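Local coordinates for lipoprotein, putative (Bacillus anthracis, PDB 4O4A) that is of unknown function but, as a putative lipoprotein of a family not yet characterised, may take part in lipid binding, at residues Tyr32-Pro35 with Glu36-Gly40. Residues are numbered along the deposited sequence; the frame is centred on the assembly and turned at random.
Sequences YLIP and EEYEG
With CG anti to its own nitrogen (chi1 -172°), Tyr38 sends its ring away from the end of the strand and leaves CB to face it, and Ile34 holds its CG2 branch anti to the backbone N, an orientation that brings this methyl to 4.1 Å from CB of Tyr38. The tyrosine meets the strand mainly through that CB, which also lies 4.3 Å from CB of Pro35, while its ring leads away, with the Ile34 methyl placed obliquely to it. The backbone folds into a type I beta turn from Pro35 to Tyr38, closed by the hydrogen bond from Tyr38 N to Pro35 O (2.9 Å). A water within hydrogen-bonding distance of Pro35 O and Tyr38 O, 2.7 Å from the latter, probably bridges the two ends of the turn, though it has more acceptors in reach than protons to give. At the corner, the carboxylate of Glu37 turns back and brings OE1 close to CB of Pro35, whereas that of Glu36 is carried away from the strand. Both acidic side chains lie at the surface, Glu36 against Asn91 and Thr89, Glu37 against Lys92. The Tyr38 hydroxyl is hydrogen-bonded to the backbone O of Asp41. Through this turn the chain leaves strand 30-35, which runs between strands 60-64 and 86-90 in a mixed sheet, and passes into strand 40-45 of the second sheet, where it is flanked by strands 70-72 and 117-126.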
ATOM      1  N   TYR B  32       1.838   6.379  34.332  1.00 36.87           N
ATOM      2  CA  TYR B  32       1.261   6.672  33.033  1.00 36.81           C
ATOM      3  C   TYR B  32      -0.104   6.029  32.947  1.00 36.07           C
ATOM      4  O   TYR B  32      -0.233   4.835  33.154  1.00 34.38           O
ATOM      5  CB  TYR B  32       2.151   6.137  31.912  1.00 34.54           C
ATOM      6  CG  TYR B  32       3.504   6.789  31.854  1.00 34.80           C
ATOM      7  CD1 TYR B  32       3.711   7.934  31.098  1.00 38.15           C
ATOM      8  CD2 TYR B  32       4.581   6.276  32.570  1.00 34.63           C
ATOM      9  CE1 TYR B  32       4.964   8.533  31.041  1.00 38.67           C
ATOM     10  CE2 TYR B  32       5.832   6.872  32.535  1.00 35.30           C
ATOM     11  CZ  TYR B  32       6.019   7.996  31.767  1.00 37.26           C
ATOM     12  OH  TYR B  32       7.255   8.581  31.720  1.00 37.78           O
ATOM     13  N   LEU B  33      -1.117   6.831  32.639  1.00 36.26           N
ATOM     14  CA  LEU B  33      -2.474   6.334  32.491  1.00 36.98           C
ATOM     15  C   LEU B  33      -2.847   6.362  31.023  1.00 39.02           C
ATOM     16  O   LEU B  33      -2.921   7.428  30.415  1.00 43.02           O
ATOM     17  CB  LEU B  33      -3.436   7.198  33.280  1.00 38.26           C
ATOM     18  CG  LEU B  33      -3.072   7.344  34.752  1.00 38.56           C
ATOM     19  CD1 LEU B  33      -4.084   8.225  35.459  1.00 40.17           C
ATOM     20  CD2 LEU B  33      -2.988   5.990  35.435  1.00 38.72           C
ATOM     21  N   ILE B  34      -3.051   5.184  30.451  1.00 40.46           N
ATOM     22  CA  ILE B  34      -3.403   5.055  29.057  1.00 43.47           C
ATOM     23  C   ILE B  34      -4.873   4.637  28.900  1.00 45.50           C
ATOM     24  O   ILE B  34      -5.348   3.742  29.591  1.00 48.92           O
ATOM     25  CB  ILE B  34      -2.557   3.952  28.358  1.00 43.12           C
ATOM     26  CG1 ILE B  34      -1.069   4.281  28.332  1.00 42.36           C
ATOM     27  CG2 ILE B  34      -3.007   3.777  26.921  1.00 47.64           C
ATOM     28  CD1 ILE B  34      -0.343   4.016  29.617  1.00 46.11           C
ATOM     29  N   PRO B  35      -5.601   5.273  27.983  1.00 45.97           N
ATOM     30  CA  PRO B  35      -6.962   4.792  27.756  1.00 49.00           C
ATOM     31  C   PRO B  35      -6.917   3.328  27.326  1.00 47.98           C
ATOM     32  O   PRO B  35      -6.153   2.975  26.435  1.00 46.92           O
ATOM     33  CB  PRO B  35      -7.459   5.690  26.630  1.00 49.08           C
ATOM     34  CG  PRO B  35      -6.735   6.969  26.853  1.00 48.63           C
ATOM     35  CD  PRO B  35      -5.358   6.561  27.319  1.00 47.44           C
ATOM     36  N   GLU B  36      -7.732   2.490  27.952  1.00 50.78           N
ATOM     37  CA  GLU B  36      -7.711   1.042  27.686  1.00 55.95           C
ATOM     38  C   GLU B  36      -7.845   0.623  26.230  1.00 57.12           C
ATOM     39  O   GLU B  36      -7.275  -0.387  25.821  1.00 53.02           O
ATOM     40  CB  GLU B  36      -8.803   0.344  28.485  1.00 59.15           C
ATOM     41  CG  GLU B  36     -10.212   0.713  28.076  1.00 62.35           C
ATOM     42  CD  GLU B  36     -11.254   0.018  28.918  1.00 69.87           C
ATOM     43  OE1 GLU B  36     -10.869  -0.731  29.848  1.00 68.22           O
ATOM     44  OE2 GLU B  36     -12.461   0.230  28.652  1.00 79.39           O
ATOM     45  N   GLU B  37      -8.604   1.385  25.456  1.00 59.77           N
ATOM     46  CA  GLU B  37      -8.815   1.043  24.060  1.00 66.27           C
ATOM     47  C   GLU B  37      -7.675   1.479  23.142  1.00 59.38           C
ATOM     48  O   GLU B  37      -7.604   1.032  21.995  1.00 60.13           O
ATOM     49  CB  GLU B  37     -10.178   1.580  23.556  1.00 75.86           C
ATOM     50  CG  GLU B  37     -10.444   3.084  23.750  1.00 84.40           C
ATOM     51  CD  GLU B  37     -10.875   3.475  25.174  1.00 92.36           C
ATOM     52  OE1 GLU B  37     -10.282   4.423  25.745  1.00 94.35           O
ATOM     53  OE2 GLU B  37     -11.798   2.836  25.729  1.00 96.00           O
ATOM     54  N   TYR B  38      -6.766   2.317  23.638  1.00 53.50           N
ATOM     55  CA  TYR B  38      -5.672   2.814  22.802  1.00 48.54           C
ATOM     56  C   TYR B  38      -4.526   1.844  22.606  1.00 45.78           C
ATOM     57  O   TYR B  38      -4.164   1.073  23.500  1.00 46.23           O
ATOM     58  CB  TYR B  38      -5.098   4.102  23.361  1.00 45.72           C
ATOM     59  CG  TYR B  38      -4.103   4.749  22.421  1.00 42.70           C
ATOM     60  CD1 TYR B  38      -4.542   5.551  21.358  1.00 42.82           C
ATOM     61  CD2 TYR B  38      -2.734   4.565  22.580  1.00 39.23           C
ATOM     62  CE1 TYR B  38      -3.649   6.143  20.490  1.00 39.53           C
ATOM     63  CE2 TYR B  38      -1.837   5.157  21.715  1.00 38.16           C
ATOM     64  CZ  TYR B  38      -2.308   5.946  20.677  1.00 38.47           C
ATOM     65  OH  TYR B  38      -1.437   6.534  19.822  1.00 38.29           O
ATOM     66  N   GLU B  39      -3.962   1.896  21.408  1.00 44.87           N
ATOM     67  CA  GLU B  39      -2.833   1.070  21.059  1.00 46.00           C
ATOM     68  C   GLU B  39      -1.981   1.894  20.129  1.00 44.02           C
ATOM     69  O   GLU B  39      -2.498   2.559  19.241  1.00 40.54           O
ATOM     70  CB  GLU B  39      -3.289  -0.230  20.390  1.00 53.46           C
ATOM     71  CG  GLU B  39      -2.189  -1.278  20.224  1.00 62.85           C
ATOM     72  CD  GLU B  39      -2.726  -2.658  19.830  1.00 74.86           C
ATOM     73  OE1 GLU B  39      -3.874  -2.740  19.331  1.00 76.25           O
ATOM     74  OE2 GLU B  39      -2.006  -3.667  20.046  1.00 72.86           O
ATOM     75  N   GLY B  40      -0.674   1.890  20.356  1.00 42.73           N
ATOM     76  CA  GLY B  40       0.214   2.604  19.475  1.00 39.95           C
ATOM     77  C   GLY B  40       1.165   3.557  20.139  1.00 38.80           C
ATOM     78  O   GLY B  40       1.527   3.395  21.293  1.00 41.80           O
TER
HETATM   79  O   HOH W   1      -4.392   0.573  26.136  1.00 49.99           O